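Local coordinates for hypothetical protein yihE (Escherichia coli, PDB 1ZYL) that phosphorylates itself and other proteins on serine and threonine using ATP, and probably protects cells from stress linked to reactive oxygen species, at residues A[62-73]-A[135-145]; A[163-171]-A[296-304]. All blocks are in the same frame, centred on the assembly; numbering follows the deposited sequence.

Contact 1: A[62-73]-A[135-145]; sequences WTADQILEEHQF and TGRKQLFIHRP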
loop_
_atom_site.group_PDB
_atom_site.type_symbol
_atom_site.label_atom_id
_atom_site.label_comp_id
_atom_site.label_asym_id
_atom_site.label_seq_id
_atom_site.Cartn_x
_atom_site.Cartn_y
_atom_site.Cartn_z
ATOM N N TRP A 62 2.834 13.189 1.193
ATOM C CA TRP A 62 2.276 13.310 2.538
ATOM C C TRP A 62 2.730 14.592 3.239
ATOM O O TRP A 62 3.820 15.107 2.979
ATOM C CB TRP A 62 2.717 12.115 3.397
ATOM C CG TRP A 62 2.161 10.763 3.007
ATOM C CD1 TRP A 62 2.804 9.566 3.103
ATOM C CD2 TRP A 62 0.843 10.468 2.520
ATOM N NE1 TRP A 62 1.975 8.544 2.711
ATOM C CE2 TRP A 62 0.765 9.067 2.346
ATOM C CE3 TRP A 62 -0.283 11.248 2.215
ATOM C CZ2 TRP A 62 -0.393 8.429 1.876
ATOM C CZ3 TRP A 62 -1.437 10.610 1.747
ATOM C CH2 TRP A 62 -1.480 9.216 1.583
ATOM N N THR A 63 1.897 15.110 4.134
ATOM C CA THR A 63 2.275 16.299 4.884
ATOM C C THR A 63 2.880 15.786 6.171
ATOM O O THR A 63 2.774 14.603 6.478
ATOM C CB THR A 63 1.067 17.189 5.244
ATOM O OG1 THR A 63 0.086 16.413 5.941
ATOM C CG2 THR A 63 0.452 17.791 3.995
ATOM N N ALA A 64 3.519 16.670 6.922
ATOM C CA ALA A 64 4.125 16.277 8.183
ATOM C C ALA A 64 3.027 15.698 9.085
ATOM O O ALA A 64 3.165 14.603 9.647
ATOM C CB ALA A 64 4.792 17.488 8.838
ATOM N N ASP A 65 1.926 16.429 9.200
ATOM C CA ASP A 65 0.804 15.990 10.015
ATOM C C ASP A 65 0.352 14.581 9.645
ATOM O O ASP A 65 -0.230 13.880 10.466
ATOM C CB ASP A 65 -0.369 16.953 9.850
ATOM C CG ASP A 65 -0.046 18.342 10.337
ATOM O OD1 ASP A 65 1.158 18.674 10.410
ATOM O OD2 ASP A 65 -0.989 19.104 10.636
ATOM N N GLN A 66 0.616 14.168 8.411
ATOM C CA GLN A 66 0.215 12.844 7.950
ATOM C C GLN A 66 1.260 11.769 8.272
ATOM O O GLN A 66 0.921 10.644 8.644
ATOM C CB GLN A 66 -0.050 12.888 6.445
ATOM C CG GLN A 66 -1.098 13.907 6.054
ATOM C CD GLN A 66 -1.397 13.916 4.564
ATOM O OE1 GLN A 66 -0.552 14.277 3.742
ATOM N NE2 GLN A 66 -2.608 13.510 4.212
ATOM N N ILE A 67 2.534 12.122 8.128
ATOM C CA ILE A 67 3.611 11.189 8.413
ATOM C C ILE A 67 3.669 10.981 9.918
ATOM O O ILE A 67 4.065 9.918 10.393
ATOM C CB ILE A 67 4.968 11.732 7.882
ATOM C CG1 ILE A 67 4.853 11.968 6.372
ATOM C CG2 ILE A 67 6.097 10.742 8.161
ATOM C CD1 ILE A 67 6.067 12.620 5.745
ATOM N N LEU A 68 3.257 11.991 10.673
ATOM C CA LEU A 68 3.265 11.877 12.126
ATOM C C LEU A 68 2.239 10.849 12.561
ATOM O O LEU A 68 2.465 10.108 13.516
ATOM C CB LEU A 68 2.956 13.229 12.787
ATOM C CG LEU A 68 4.073 14.280 12.781
ATOM C CD1 LEU A 68 3.540 15.606 13.307
ATOM C CD2 LEU A 68 5.246 13.789 13.614
ATOM N N GLU A 69 1.109 10.813 11.856
ATOM C CA GLU A 69 0.036 9.872 12.166
ATOM C C GLU A 69 0.457 8.408 12.013
ATOM O O GLU A 69 0.020 7.554 12.786
ATOM C CB GLU A 69 -1.190 10.157 11.300
ATOM C CG GLU A 69 -2.113 11.215 11.875
ATOM C CD GLU A 69 -3.286 11.532 10.965
ATOM O OE1 GLU A 69 -4.218 12.239 11.399
ATOM O OE2 GLU A 69 -3.274 11.079 9.807
ATOM N N GLU A 70 1.293 8.099 11.029
ATOM C CA GLU A 70 1.713 6.718 10.898
ATOM C C GLU A 70 2.826 6.450 11.905
ATOM O O GLU A 70 2.881 5.380 12.510
ATOM C CB GLU A 70 2.176 6.392 9.469
ATOM C CG GLU A 70 3.364 7.181 8.973
ATOM C CD GLU A 70 4.230 6.377 8.023
ATOM O OE1 GLU A 70 4.804 5.366 8.476
ATOM O OE2 GLU A 70 4.336 6.751 6.831
ATOM N N HIS A 71 3.708 7.428 12.092
ATOM C CA HIS A 71 4.806 7.291 13.048
ATOM C C HIS A 71 4.208 6.976 14.412
ATOM O O HIS A 71 4.766 6.210 15.193
ATOM C CB HIS A 71 5.601 8.588 13.138
ATOM C CG HIS A 71 6.729 8.688 12.156
ATOM N ND1 HIS A 71 6.543 8.594 10.794
ATOM C CD2 HIS A 71 8.049 8.921 12.342
ATOM C CE1 HIS A 71 7.702 8.769 10.186
ATOM N NE2 HIS A 71 8.631 8.969 11.101
ATOM N N GLN A 72 3.069 7.592 14.696
ATOM C CA GLN A 72 2.377 7.366 15.946
ATOM C C GLN A 72 1.877 5.922 15.868
ATOM O O GLN A 72 2.260 5.072 16.678
ATOM C CB GLN A 72 1.207 8.356 16.078
ATOM C CG GLN A 72 0.565 8.405 17.459
ATOM C CD GLN A 72 1.598 8.393 18.591
ATOM O OE1 GLN A 72 2.600 9.117 18.545
ATOM N NE2 GLN A 72 1.350 7.574 19.615
ATOM N N PHE A 73 1.051 5.642 14.864
ATOM C CA PHE A 73 0.498 4.310 14.678
ATOM C C PHE A 73 1.586 3.246 14.827
ATOM O O PHE A 73 1.461 2.333 15.639
ATOM C CB PHE A 73 -0.165 4.213 13.302
ATOM C CG PHE A 73 -0.992 2.970 13.102
ATOM C CD1 PHE A 73 -1.321 2.548 11.821
ATOM C CD2 PHE A 73 -1.458 2.237 14.187
ATOM C CE1 PHE A 73 -2.101 1.418 11.625
ATOM C CE2 PHE A 73 -2.242 1.103 14.000
ATOM C CZ PHE A 73 -2.565 0.692 12.717
ATOM N N THR A 135 -5.352 -2.654 17.565
ATOM C CA THR A 135 -4.736 -1.366 17.889
ATOM C C THR A 135 -5.355 -0.337 16.968
ATOM O O THR A 135 -5.961 0.639 17.403
ATOM C CB THR A 135 -3.222 -1.360 17.599
ATOM O OG1 THR A 135 -2.575 -2.391 18.358
ATOM C CG2 THR A 135 -2.619 -0.023 17.960
ATOM N N GLY A 136 -5.196 -0.587 15.676
ATOM C CA GLY A 136 -5.718 0.310 14.669
ATOM C C GLY A 136 -7.133 0.788 14.903
ATOM O O GLY A 136 -7.511 1.841 14.397
ATOM N N ARG A 137 -7.933 0.042 15.655
ATOM C CA ARG A 137 -9.297 0.504 15.873
ATOM C C ARG A 137 -9.437 1.501 17.020
ATOM O O ARG A 137 -10.466 2.166 17.132
ATOM C CB ARG A 137 -10.261 -0.675 16.074
ATOM C CG ARG A 137 -9.878 -1.693 17.136
ATOM C CD ARG A 137 -11.047 -2.644 17.369
ATOM N NE ARG A 137 -11.737 -2.954 16.119
ATOM C CZ ARG A 137 -11.316 -3.831 15.210
ATOM N NH1 ARG A 137 -10.196 -4.522 15.395
ATOM N NH2 ARG A 137 -12.007 -3.992 14.091
ATOM N N LYS A 138 -8.401 1.627 17.847
ATOM C CA LYS A 138 -8.443 2.558 18.969
ATOM C C LYS A 138 -8.792 4.009 18.578
ATOM O O LYS A 138 -9.494 4.706 19.315
ATOM C CB LYS A 138 -7.123 2.492 19.733
ATOM C CG LYS A 138 -6.898 1.128 20.404
ATOM C CD LYS A 138 -5.559 1.056 21.113
ATOM C CE LYS A 138 -5.317 -0.319 21.706
ATOM N NZ LYS A 138 -3.968 -0.415 22.348
ATOM N N GLN A 139 -8.302 4.462 17.428
ATOM C CA GLN A 139 -8.605 5.799 16.917
ATOM C C GLN A 139 -8.329 5.851 15.427
ATOM O O GLN A 139 -7.613 5.004 14.900
ATOM C CB GLN A 139 -7.815 6.892 17.643
ATOM C CG GLN A 139 -6.401 6.533 18.004
ATOM C CD GLN A 139 -5.711 7.648 18.758
ATOM O OE1 GLN A 139 -4.744 7.414 19.487
ATOM N NE2 GLN A 139 -6.201 8.875 18.581
ATOM N N LEU A 140 -8.916 6.839 14.759
ATOM C CA LEU A 140 -8.789 7.011 13.313
ATOM C C LEU A 140 -7.869 8.143 12.882
ATOM O O LEU A 140 -7.789 9.183 13.533
ATOM C CB LEU A 140 -10.171 7.272 12.710
ATOM C CG LEU A 140 -11.056 6.138 12.193
ATOM C CD1 LEU A 140 -10.637 4.798 12.755
ATOM C CD2 LEU A 140 -12.477 6.448 12.549
ATOM N N PHE A 141 -7.180 7.953 11.767
ATOM C CA PHE A 141 -6.320 9.009 11.257
ATOM C C PHE A 141 -7.217 10.243 11.083
ATOM O O PHE A 141 -8.447 10.136 11.048
ATOM C CB PHE A 141 -5.711 8.588 9.915
ATOM C CG PHE A 141 -4.683 7.493 10.033
ATOM C CD1 PHE A 141 -4.697 6.412 9.163
ATOM C CD2 PHE A 141 -3.684 7.555 11.007
ATOM C CE1 PHE A 141 -3.731 5.405 9.256
ATOM C CE2 PHE A 141 -2.702 6.546 11.111
ATOM C CZ PHE A 141 -2.727 5.476 10.236
ATOM N N ILE A 142 -6.613 11.419 11.005
ATOM C CA ILE A 142 -7.394 12.628 10.821
ATOM C C ILE A 142 -6.889 13.301 9.572
ATOM O O ILE A 142 -7.655 13.941 8.858
ATOM C CB ILE A 142 -7.254 13.594 12.014
ATOM C CG1 ILE A 142 -7.989 13.027 13.229
ATOM C CG2 ILE A 142 -7.837 14.951 11.661
ATOM C CD1 ILE A 142 -7.873 13.889 14.472
ATOM N N HIS A 143 -5.597 13.134 9.307
ATOM C CA HIS A 143 -4.969 13.729 8.132
ATOM C C HIS A 143 -4.749 12.747 6.983
ATOM O O HIS A 143 -4.897 13.111 5.814
ATOM C CB HIS A 143 -3.651 14.384 8.529
ATOM C CG HIS A 143 -3.829 15.536 9.459
ATOM N ND1 HIS A 143 -4.620 16.620 9.148
ATOM C CD2 HIS A 143 -3.361 15.758 10.709
ATOM C CE1 HIS A 143 -4.633 17.461 10.167
ATOM N NE2 HIS A 143 -3.878 16.962 11.127
ATOM N N ARG A 144 -4.394 11.511 7.312
ATOM C CA ARG A 144 -4.192 10.502 6.292
ATOM C C ARG A 144 -5.530 10.204 5.641
ATOM O O ARG A 144 -6.585 10.354 6.263
ATOM C CB ARG A 144 -3.657 9.225 6.906
ATOM C CG ARG A 144 -2.374 9.401 7.655
ATOM C CD ARG A 144 -1.556 8.158 7.533
ATOM N NE ARG A 144 -0.195 8.509 7.179
ATOM C CZ ARG A 144 0.494 7.919 6.216
ATOM N NH1 ARG A 144 1.738 8.307 5.964
ATOM N NH2 ARG A 144 -0.061 6.944 5.509
ATOM N N PRO A 145 -5.511 9.770 4.377
ATOM C CA PRO A 145 -6.753 9.459 3.667
ATOM C C PRO A 145 -7.536 8.330 4.307
ATOM O O PRO A 145 -6.989 7.491 5.029
ATOM C CB PRO A 145 -6.273 9.057 2.272
ATOM C CG PRO A 145 -4.994 9.770 2.121
ATOM C CD PRO A 145 -4.349 9.637 3.485
#
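The carboxylate of E69 reaches from its helix into the loop at 142-144, where a single oxygen, OE1, accepts two successive backbone amides: I142 N at 2.6 Å and H143 N at 2.7 Å. The first comes from above the carboxylate plane, the second close to the plane on the syn side. One turn earlier, Q66 NE2 donates to H143 O (2.8 Å), while Q66 O takes R144 NE at 2.8 Å, almost straight (175°) and in the guanidinium plane. That guanidinium is wedged between E70 CB over one face and the W62 indole over the other, a cation-pi contact with R144 CZ 4.1 Å from the centroid of the five-membered ring of W62; the planes are 55° apart. With CG of E70 between its backbone N and carbonyl carbon (chi1 61°), E70 OE2 forms a salt bridge to R144 NH1 (3.1 Å). W62 NE1 donates to D219 O, and R144 NH2 to D219 O and A221 O, just beyond D217, inferred to bind magnesium. A leucine in place of R144 would probably leave E70 without its charged mate and Q66 O without the NE donor. Further along, F73 and F141 meet obliquely. Helix 64-79, following strand 52-57 in this kinase-like fold, probably corresponds to helix C of protein kinases.

Contact 2: A[163-171]-A[296-304]; sequences ATLIPSGLK and WLTGEDYWL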
loop_
_atom_site.group_PDB
_atom_site.type_symbol
_atom_site.label_atom_id
_atom_site.label_comp_id
_atom_site.label_asym_id
_atom_site.label_seq_id
_atom_site.Cartn_x
_atom_site.Cartn_y
_atom_site.Cartn_z
ATOM N N ALA A 163 -4.907 13.165 -19.674
ATOM C CA ALA A 163 -3.711 12.325 -19.594
ATOM C C ALA A 163 -2.515 12.608 -20.502
ATOM O O ALA A 163 -1.403 12.785 -20.007
ATOM C CB ALA A 163 -4.114 10.858 -19.740
ATOM N N THR A 164 -2.730 12.627 -21.815
ATOM C CA THR A 164 -1.642 12.852 -22.773
ATOM C C THR A 164 -0.877 11.554 -22.997
ATOM O O THR A 164 -0.482 11.243 -24.116
ATOM C CB THR A 164 -0.593 13.889 -22.274
ATOM O OG1 THR A 164 -1.123 15.215 -22.359
ATOM C CG2 THR A 164 0.673 13.797 -23.108
ATOM N N LEU A 165 -0.672 10.809 -21.916
ATOM C CA LEU A 165 0.076 9.561 -21.957
ATOM C C LEU A 165 -0.725 8.368 -22.479
ATOM O O LEU A 165 -0.183 7.282 -22.677
ATOM C CB LEU A 165 0.614 9.263 -20.563
ATOM C CG LEU A 165 1.962 8.559 -20.499
ATOM C CD1 LEU A 165 2.961 9.310 -21.355
ATOM C CD2 LEU A 165 2.432 8.506 -19.066
ATOM N N ILE A 166 -2.018 8.574 -22.692
ATOM C CA ILE A 166 -2.895 7.533 -23.204
ATOM C C ILE A 166 -3.018 7.742 -24.710
ATOM O O ILE A 166 -3.429 8.806 -25.151
ATOM C CB ILE A 166 -4.315 7.648 -22.578
ATOM C CG1 ILE A 166 -4.260 7.372 -21.066
ATOM C CG2 ILE A 166 -5.273 6.693 -23.272
ATOM C CD1 ILE A 166 -5.551 7.712 -20.313
ATOM N N PRO A 167 -2.632 6.745 -25.520
ATOM C CA PRO A 167 -2.730 6.872 -26.979
ATOM C C PRO A 167 -4.072 7.458 -27.429
ATOM O O PRO A 167 -5.139 6.950 -27.071
ATOM C CB PRO A 167 -2.544 5.436 -27.455
ATOM C CG PRO A 167 -1.506 4.927 -26.516
ATOM C CD PRO A 167 -1.945 5.494 -25.151
ATOM N N SER A 168 -4.017 8.529 -28.211
ATOM C CA SER A 168 -5.231 9.181 -28.695
ATOM C C SER A 168 -6.116 8.225 -29.494
ATOM O O SER A 168 -5.610 7.358 -30.211
ATOM C CB SER A 168 -4.858 10.373 -29.574
ATOM O OG SER A 168 -4.061 9.952 -30.676
ATOM N N GLY A 169 -7.435 8.400 -29.392
ATOM C CA GLY A 169 -8.337 7.524 -30.126
ATOM C C GLY A 169 -8.013 6.082 -29.780
ATOM O O GLY A 169 -7.446 5.322 -30.565
ATOM N N LEU A 170 -8.388 5.730 -28.566
ATOM C CA LEU A 170 -8.165 4.430 -27.963
ATOM C C LEU A 170 -8.471 4.872 -26.534
ATOM O O LEU A 170 -8.872 4.089 -25.673
ATOM C CB LEU A 170 -6.706 4.016 -28.144
ATOM C CG LEU A 170 -6.102 3.053 -27.121
ATOM C CD1 LEU A 170 -5.151 2.074 -27.803
ATOM C CD2 LEU A 170 -5.375 3.858 -26.045
ATOM N N LYS A 171 -8.314 6.179 -26.327
ATOM C CA LYS A 171 -8.601 6.822 -25.058
ATOM C C LYS A 171 -10.109 6.761 -24.816
ATOM O O LYS A 171 -10.561 6.483 -23.702
ATOM C CB LYS A 171 -8.140 8.288 -25.085
ATOM C CG LYS A 171 -8.686 9.139 -23.940
ATOM C CD LYS A 171 -7.937 10.458 -23.791
ATOM C CE LYS A 171 -6.514 10.236 -23.267
ATOM N NZ LYS A 171 -5.639 11.457 -23.348
ATOM N N TRP A 296 6.511 0.291 -21.004
ATOM C CA TRP A 296 5.298 -0.016 -21.758
ATOM C C TRP A 296 4.172 0.986 -21.553
ATOM O O TRP A 296 3.346 1.184 -22.440
ATOM C CB TRP A 296 4.789 -1.420 -21.400
ATOM C CG TRP A 296 5.384 -1.958 -20.136
ATOM C CD1 TRP A 296 6.591 -2.583 -19.995
ATOM C CD2 TRP A 296 4.830 -1.860 -18.823
ATOM N NE1 TRP A 296 6.822 -2.878 -18.674
ATOM C CE2 TRP A 296 5.757 -2.443 -17.932
ATOM C CE3 TRP A 296 3.639 -1.336 -18.310
ATOM C CZ2 TRP A 296 5.530 -2.513 -16.558
ATOM C CZ3 TRP A 296 3.411 -1.408 -16.936
ATOM C CH2 TRP A 296 4.354 -1.992 -16.079
ATOM N N LEU A 297 4.142 1.617 -20.387
ATOM C CA LEU A 297 3.097 2.580 -20.066
ATOM C C LEU A 297 2.774 3.474 -21.258
ATOM O O LEU A 297 1.703 4.063 -21.320
ATOM C CB LEU A 297 3.523 3.440 -18.871
ATOM C CG LEU A 297 2.461 3.810 -17.829
ATOM C CD1 LEU A 297 1.363 4.634 -18.460
ATOM C CD2 LEU A 297 1.884 2.543 -17.222
ATOM N N THR A 298 3.690 3.556 -22.215
ATOM C CA THR A 298 3.484 4.403 -23.379
ATOM C C THR A 298 2.813 3.770 -24.601
ATOM O O THR A 298 2.136 4.468 -25.353
ATOM C CB THR A 298 4.827 5.048 -23.804
ATOM O OG1 THR A 298 4.821 6.424 -23.410
ATOM C CG2 THR A 298 5.053 4.943 -25.314
ATOM N N GLY A 299 2.993 2.465 -24.803
ATOM C CA GLY A 299 2.403 1.808 -25.962
ATOM C C GLY A 299 0.907 1.550 -25.893
ATOM O O GLY A 299 0.293 1.722 -24.844
ATOM N N GLU A 300 0.315 1.136 -27.014
ATOM C CA GLU A 300 -1.119 0.847 -27.059
ATOM C C GLU A 300 -1.415 -0.474 -26.386
ATOM O O GLU A 300 -2.317 -0.559 -25.560
ATOM C CB GLU A 300 -1.629 0.719 -28.482
ATOM C CG GLU A 300 -1.210 1.780 -29.433
ATOM C CD GLU A 300 -1.778 1.504 -30.799
ATOM O OE1 GLU A 300 -2.894 1.997 -31.087
ATOM O OE2 GLU A 300 -1.118 0.766 -31.570
ATOM N N ASP A 301 -0.677 -1.510 -26.776
ATOM C CA ASP A 301 -0.868 -2.844 -26.212
ATOM C C ASP A 301 -1.287 -2.734 -24.759
ATOM O O ASP A 301 -2.290 -3.304 -24.340
ATOM C CB ASP A 301 0.423 -3.671 -26.292
ATOM C CG ASP A 301 0.793 -4.057 -27.715
ATOM O OD1 ASP A 301 1.084 -3.148 -28.520
ATOM O OD2 ASP A 301 0.798 -5.269 -28.028
ATOM N N TYR A 302 -0.510 -1.975 -24.002
ATOM C CA TYR A 302 -0.773 -1.780 -22.592
ATOM C C TYR A 302 -2.132 -1.154 -22.310
ATOM O O TYR A 302 -2.847 -1.608 -21.424
ATOM C CB TYR A 302 0.339 -0.932 -21.984
ATOM C CG TYR A 302 0.161 -0.658 -20.518
ATOM C CD1 TYR A 302 -0.349 0.556 -20.077
ATOM C CD2 TYR A 302 0.468 -1.632 -19.569
ATOM C CE1 TYR A 302 -0.552 0.794 -18.725
ATOM C CE2 TYR A 302 0.268 -1.407 -18.216
ATOM C CZ TYR A 302 -0.243 -0.191 -17.800
ATOM O OH TYR A 302 -0.464 0.035 -16.462
ATOM N N TRP A 303 -2.497 -0.115 -23.054
ATOM C CA TRP A 303 -3.790 0.529 -22.831
ATOM C C TRP A 303 -4.955 -0.257 -23.397
ATOM O O TRP A 303 -6.103 0.027 -23.085
ATOM C CB TRP A 303 -3.799 1.963 -23.368
ATOM C CG TRP A 303 -2.916 2.831 -22.561
ATOM C CD1 TRP A 303 -1.612 3.120 -22.808
ATOM C CD2 TRP A 303 -3.216 3.400 -21.281
ATOM N NE1 TRP A 303 -1.072 3.826 -21.761
ATOM C CE2 TRP A 303 -2.035 4.012 -20.809
ATOM C CE3 TRP A 303 -4.369 3.450 -20.485
ATOM C CZ2 TRP A 303 -1.969 4.663 -19.577
ATOM C CZ3 TRP A 303 -4.302 4.100 -19.256
ATOM C CH2 TRP A 303 -3.108 4.697 -18.816
ATOM N N LEU A 304 -4.666 -1.247 -24.231
ATOM C CA LEU A 304 -5.727 -2.078 -24.773
ATOM C C LEU A 304 -6.000 -3.151 -23.742
ATOM O O LEU A 304 -7.151 -3.436 -23.435
ATOM C CB LEU A 304 -5.310 -2.729 -26.083
ATOM C CG LEU A 304 -5.174 -1.778 -27.264
ATOM C CD1 LEU A 304 -4.850 -2.578 -28.501
ATOM C CD2 LEU A 304 -6.452 -0.999 -27.449
#
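W303 carries its CG anti to the carbonyl carbon (chi1 -69°) with the indole turned by chi2 93°, which presents one ring face to I166, while I166 holds CG1 likewise anti to its own carbonyl carbon (chi1 -65°) and lays it on that face. The CH-pi contact is nearly perpendicular, I166 CG1 standing 3.6 Å from the centroid of the six-membered ring of W303. Y302 CD1 lies over the opposite face, and F174 meets the indole edge-to-face. Rotation of the ring is further fixed within its own segment by W303 NE1, which donates to L297 O at 2.8 Å. P167 crosses the five-membered side at about a right angle, its CD 3.4 Å from W303 CD1. L170 then divides its methyls: CD2 packs on W303 CB (3.6 Å), and CD1 meets L304 CD2 (3.4 Å) and also touches E300 CB. At the other end L165 CD2 approaches L297 CD1 (4.1 Å), with W285 touching both leucines. Apolar groups thus carry the contact between the segments, and L278 of helix 266-283 also touches the indole. The arrangement is a tryptophan-centred hydrophobic cluster in the helical part of this phosphotransferase fold, where the connection between helices 149-161 and 171-188 packs on the start of helix 300-316.

From the N terminus, the chain passes through the first three strands of the five-stranded sheet and enters helix 64-79. Contact 1 closes the first loop: the remaining strands, 96-98 and 101-107, and most of helix 119-136 intervene before 135-145 returns to the helix, tying the sheet-bearing part to the helical part. Contact 2 opens only afterwards, at 163-171, and closes at 296-304, so the two loops follow in series, neither nesting nor crossing. The second loop contains the inferred catalytic and magnesium-binding residues D201, N206 and D217, yet its closure joins an interhelical loop to the start of helix 300-316, away from them. The centres of contact 1 and contact 2 are about 36 Å apart, on opposite sides of the chain's centre.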